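PDB 5UWY: thioredoxin reductase from Streptococcus pyogenes, which probably uses NADPH, through its bound FAD and a redox-active cysteine pair, to reduce the disulfide of thioredoxin. Local coordinates for residues A[210-218]-A[225-233]. Sequence-based numbering, arbitrary orientation.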
ATOM      1  N   ILE A 210      -6.974 -14.188  29.504  1.00 79.31           N
ATOM      2  CA  ILE A 210      -6.895 -14.546  28.088  1.00 68.94           C
ATOM      3  C   ILE A 210      -7.781 -13.621  27.250  1.00 67.05           C
ATOM      4  O   ILE A 210      -7.293 -12.880  26.401  1.00 66.94           O
ATOM      5  CB  ILE A 210      -7.264 -16.030  27.861  1.00 70.91           C
ATOM      6  CG1 ILE A 210      -6.117 -16.940  28.236  1.00 63.27           C
ATOM      7  CG2 ILE A 210      -7.639 -16.271  26.407  1.00 80.50           C
ATOM      8  CD1 ILE A 210      -6.477 -18.414  28.215  1.00 57.07           C
ATOM      9  N   LYS A 211      -9.090 -13.645  27.498  1.00 67.56           N
ATOM     10  CA  LYS A 211     -10.060 -12.838  26.778  1.00 66.53           C
ATOM     11  C   LYS A 211     -10.742 -11.883  27.746  1.00 55.63           C
ATOM     12  O   LYS A 211     -10.651 -12.030  28.970  1.00 58.64           O
ATOM     13  CB  LYS A 211     -11.118 -13.726  26.111  1.00 69.93           C
ATOM     14  CG  LYS A 211     -10.602 -14.623  24.996  1.00 66.66           C
ATOM     15  CD  LYS A 211     -11.740 -15.433  24.385  1.00 61.55           C
ATOM     16  N   VAL A 212     -11.441 -10.906  27.181  1.00 55.41           N
ATOM     17  CA  VAL A 212     -12.350 -10.085  27.967  1.00 56.32           C
ATOM     18  C   VAL A 212     -13.635 -10.869  28.183  1.00 57.73           C
ATOM     19  O   VAL A 212     -14.222 -11.401  27.233  1.00 66.85           O
ATOM     20  CB  VAL A 212     -12.621  -8.743  27.271  1.00 55.81           C
ATOM     21  CG1 VAL A 212     -13.973  -8.177  27.695  1.00 56.71           C
ATOM     22  CG2 VAL A 212     -11.520  -7.756  27.594  1.00 55.47           C
ATOM     23  N   SER A 213     -14.063 -10.966  29.439  1.00 58.36           N
ATOM     24  CA  SER A 213     -15.286 -11.677  29.773  1.00 59.33           C
ATOM     25  C   SER A 213     -16.400 -10.773  30.271  1.00 64.45           C
ATOM     26  O   SER A 213     -17.571 -11.081  30.043  1.00 68.98           O
ATOM     27  CB  SER A 213     -15.004 -12.753  30.830  1.00 65.31           C
ATOM     28  OG  SER A 213     -15.012 -12.206  32.135  1.00 75.66           O
ATOM     29  N   ASN A 214     -16.073  -9.662  30.930  1.00 63.35           N
ATOM     30  CA  ASN A 214     -17.106  -8.799  31.487  1.00 67.77           C
ATOM     31  C   ASN A 214     -16.514  -7.426  31.766  1.00 67.25           C
ATOM     32  O   ASN A 214     -15.295  -7.251  31.801  1.00 66.82           O
ATOM     33  CB  ASN A 214     -17.705  -9.398  32.763  1.00 68.71           C
ATOM     34  CG  ASN A 214     -16.659  -9.658  33.827  1.00 69.89           C
ATOM     35  OD1 ASN A 214     -16.547  -8.910  34.798  1.00 77.17           O
ATOM     36  ND2 ASN A 214     -15.879 -10.717  33.646  1.00 64.03           N
ATOM     37  N   VAL A 215     -17.401  -6.449  31.951  1.00 71.17           N
ATOM     38  CA  VAL A 215     -17.013  -5.074  32.247  1.00 69.25           C
ATOM     39  C   VAL A 215     -17.935  -4.534  33.334  1.00 69.91           C
ATOM     40  O   VAL A 215     -19.154  -4.744  33.292  1.00 76.51           O
ATOM     41  CB  VAL A 215     -17.065  -4.172  30.991  1.00 60.64           C
ATOM     42  CG1 VAL A 215     -16.503  -2.792  31.299  1.00 66.69           C
ATOM     43  CG2 VAL A 215     -16.308  -4.801  29.828  1.00 59.31           C
ATOM     44  N   LEU A 216     -17.345  -3.857  34.319  1.00 63.76           N
ATOM     45  CA  LEU A 216     -18.091  -3.124  35.334  1.00 65.11           C
ATOM     46  C   LEU A 216     -18.361  -1.717  34.825  1.00 65.72           C
ATOM     47  O   LEU A 216     -17.413  -0.969  34.526  1.00 72.75           O
ATOM     48  CB  LEU A 216     -17.328  -3.051  36.656  1.00 66.00           C
ATOM     49  CG  LEU A 216     -16.854  -4.307  37.380  1.00 66.54           C
ATOM     50  CD1 LEU A 216     -16.119  -3.901  38.653  1.00 67.47           C
ATOM     51  CD2 LEU A 216     -18.019  -5.224  37.692  1.00 67.55           C
ATOM     52  N   ILE A 217     -19.645  -1.361  34.760  1.00 65.61           N
ATOM     53  CA  ILE A 217     -20.119  -0.077  34.251  1.00 65.14           C
ATOM     54  C   ILE A 217     -20.729   0.700  35.411  1.00 73.09           C
ATOM     55  O   ILE A 217     -21.623   0.199  36.107  1.00 84.75           O
ATOM     56  CB  ILE A 217     -21.144  -0.258  33.119  1.00 64.71           C
ATOM     57  CG1 ILE A 217     -20.443  -0.558  31.792  1.00 66.16           C
ATOM     58  CG2 ILE A 217     -22.031   0.970  32.990  1.00 65.11           C
ATOM     59  CD1 ILE A 217     -20.067  -2.010  31.610  1.00 70.28           C
ATOM     60  N   GLU A 218     -20.244   1.923  35.617  1.00 66.49           N
ATOM     61  CA  GLU A 218     -20.761   2.826  36.634  1.00 74.18           C
ATOM     62  C   GLU A 218     -21.669   3.864  35.990  1.00 75.06           C
ATOM     63  O   GLU A 218     -21.408   4.323  34.874  1.00 70.76           O
ATOM     64  CB  GLU A 218     -19.618   3.525  37.373  1.00 81.84           C
ATOM     65  CG  GLU A 218     -19.998   4.097  38.732  1.00 93.08           C
ATOM     66  CD  GLU A 218     -19.476   5.508  38.931  1.00100.96           C
ATOM     67  OE1 GLU A 218     -20.120   6.286  39.668  1.00108.51           O
ATOM     68  OE2 GLU A 218     -18.425   5.839  38.345  1.00 97.52           O
ATOM     69  N   VAL A 225     -22.657   0.633  40.491  1.00 86.31           N
ATOM     70  CA  VAL A 225     -21.937  -0.159  39.499  1.00 81.82           C
ATOM     71  C   VAL A 225     -22.732  -1.417  39.194  1.00 82.97           C
ATOM     72  O   VAL A 225     -23.261  -2.069  40.103  1.00 91.18           O
ATOM     73  CB  VAL A 225     -20.524  -0.514  40.000  1.00 83.86           C
ATOM     74  CG1 VAL A 225     -19.758  -1.291  38.939  1.00 91.73           C
ATOM     75  CG2 VAL A 225     -19.770   0.740  40.407  1.00 84.15           C
ATOM     76  N   THR A 226     -22.814  -1.769  37.914  1.00 75.45           N
ATOM     77  CA  THR A 226     -23.407  -3.032  37.503  1.00 82.44           C
ATOM     78  C   THR A 226     -22.497  -3.683  36.465  1.00 79.25           C
ATOM     79  O   THR A 226     -21.940  -3.005  35.592  1.00 84.64           O
ATOM     80  CB  THR A 226     -24.835  -2.835  36.948  1.00 85.20           C
ATOM     81  OG1 THR A 226     -25.741  -2.647  38.044  1.00 98.04           O
ATOM     82  CG2 THR A 226     -25.289  -4.053  36.148  1.00 83.74           C
ATOM     83  N   ASP A 227     -22.322  -4.999  36.593  1.00 72.80           N
ATOM     84  CA  ASP A 227     -21.456  -5.791  35.721  1.00 70.80           C
ATOM     85  C   ASP A 227     -22.272  -6.286  34.529  1.00 71.27           C
ATOM     86  O   ASP A 227     -23.444  -6.640  34.666  1.00 72.09           O
ATOM     87  CB  ASP A 227     -20.853  -6.963  36.521  1.00 75.38           C
ATOM     88  CG  ASP A 227     -20.125  -8.013  35.655  1.00 84.31           C
ATOM     89  OD1 ASP A 227     -20.229  -8.021  34.411  1.00 88.77           O
ATOM     90  OD2 ASP A 227     -19.428  -8.857  36.246  1.00 85.26           O
ATOM     91  N   HIS A 228     -21.655  -6.275  33.351  1.00 72.87           N
ATOM     92  CA  HIS A 228     -22.269  -6.789  32.136  1.00 70.13           C
ATOM     93  C   HIS A 228     -21.277  -7.704  31.426  1.00 63.76           C
ATOM     94  O   HIS A 228     -20.061  -7.512  31.510  1.00 63.06           O
ATOM     95  CB  HIS A 228     -22.723  -5.655  31.197  1.00 64.32           C
ATOM     96  CG  HIS A 228     -23.511  -4.574  31.871  1.00 65.35           C
ATOM     97  ND1 HIS A 228     -23.001  -3.797  32.890  1.00 74.87           N
ATOM     98  CD2 HIS A 228     -24.788  -4.166  31.692  1.00 70.40           C
ATOM     99  CE1 HIS A 228     -23.923  -2.939  33.290  1.00 74.64           C
ATOM    100  NE2 HIS A 228     -25.019  -3.147  32.584  1.00 75.54           N
ATOM    101  N   ALA A 229     -21.801  -8.728  30.754  1.00 63.63           N
ATOM    102  CA  ALA A 229     -20.981  -9.739  30.093  1.00 68.86           C
ATOM    103  C   ALA A 229     -20.746  -9.343  28.639  1.00 66.82           C
ATOM    104  O   ALA A 229     -21.701  -9.196  27.864  1.00 61.31           O
ATOM    105  CB  ALA A 229     -21.640 -11.117  30.172  1.00 63.31           C
ATOM    106  N   PHE A 230     -19.477  -9.190  28.262  1.00 64.41           N
ATOM    107  CA  PHE A 230     -19.114  -8.804  26.905  1.00 65.33           C
ATOM    108  C   PHE A 230     -17.913  -9.607  26.437  1.00 61.99           C
ATOM    109  O   PHE A 230     -16.918  -9.728  27.157  1.00 65.65           O
ATOM    110  CB  PHE A 230     -18.800  -7.309  26.817  1.00 58.56           C
ATOM    111  CG  PHE A 230     -19.998  -6.433  27.001  1.00 59.33           C
ATOM    112  CD1 PHE A 230     -21.026  -6.446  26.073  1.00 63.62           C
ATOM    113  CD2 PHE A 230     -20.099  -5.597  28.097  1.00 60.15           C
ATOM    114  CE1 PHE A 230     -22.136  -5.642  26.239  1.00 61.12           C
ATOM    115  CE2 PHE A 230     -21.203  -4.790  28.266  1.00 60.89           C
ATOM    116  CZ  PHE A 230     -22.223  -4.814  27.337  1.00 60.84           C
ATOM    117  N   GLY A 231     -18.018 -10.153  25.224  1.00 59.72           N
ATOM    118  CA  GLY A 231     -16.879 -10.809  24.612  1.00 56.31           C
ATOM    119  C   GLY A 231     -15.820  -9.831  24.155  1.00 69.05           C
ATOM    120  O   GLY A 231     -14.629 -10.159  24.153  1.00 54.75           O
ATOM    121  N   GLY A 232     -16.226  -8.624  23.762  1.00 69.61           N
ATOM    122  CA  GLY A 232     -15.248  -7.637  23.341  1.00 55.64           C
ATOM    123  C   GLY A 232     -15.608  -6.234  23.772  1.00 54.65           C
ATOM    124  O   GLY A 232     -16.764  -5.926  24.074  1.00 55.42           O
ATOM    125  N   VAL A 233     -14.588  -5.384  23.804  1.00 54.13           N
ATOM    126  CA  VAL A 233     -14.772  -3.953  23.986  1.00 58.43           C
ATOM    127  C   VAL A 233     -13.942  -3.224  22.934  1.00 53.39           C
ATOM    128  O   VAL A 233     -12.794  -3.603  22.658  1.00 52.43           O
ATOM    129  CB  VAL A 233     -14.428  -3.503  25.425  1.00 61.71           C
ATOM    130  CG1 VAL A 233     -12.948  -3.265  25.604  1.00 54.40           C
ATOM    131  CG2 VAL A 233     -15.246  -2.255  25.815  1.00 55.86           C
TER
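The beta hairpin of strands 212-219 and 225-229 is zipped together by two antiparallel hydrogen-bonded pairs, V215 with H228 and I217 with T226. Each pair makes two backbone bonds of 2.9 Å, for example V215 N to H228 O and T226 N to I217 O. Beyond them, F230 N reaches S213 O at 3.2 Å, more bent and from above the carbonyl plane.

One face of the hairpin carries L216, D227, E218 and V225. L216 CD2 lies 3.5 Å from D227 CB, while V225 spreads its two methyls, CG1 to L216 CB at 3.8 Å and CG2 against E218 CG. On the other face, I217 crosses H228 at about a right angle; chi1 (-80°) sets CG1 anti to the carbonyl carbon and chi2 (83°) turns I217 CD1 to 3.7 Å from H228 ND1. I217 CD1 also approaches the edge of the F230 ring, 4.5 Å from F230 CE2, and V215 CG2 sits 4.2 Å from F230 CD2.

Strand 200-207 completes this three-stranded antiparallel sheet, with a classic beta bulge where S213 and N214 both face Q206. F230 packs on strands 145-149 and 168-172 of the neighbouring parallel sheet, probably that of the NADPH domain, to which the chain returns with strand 232-235.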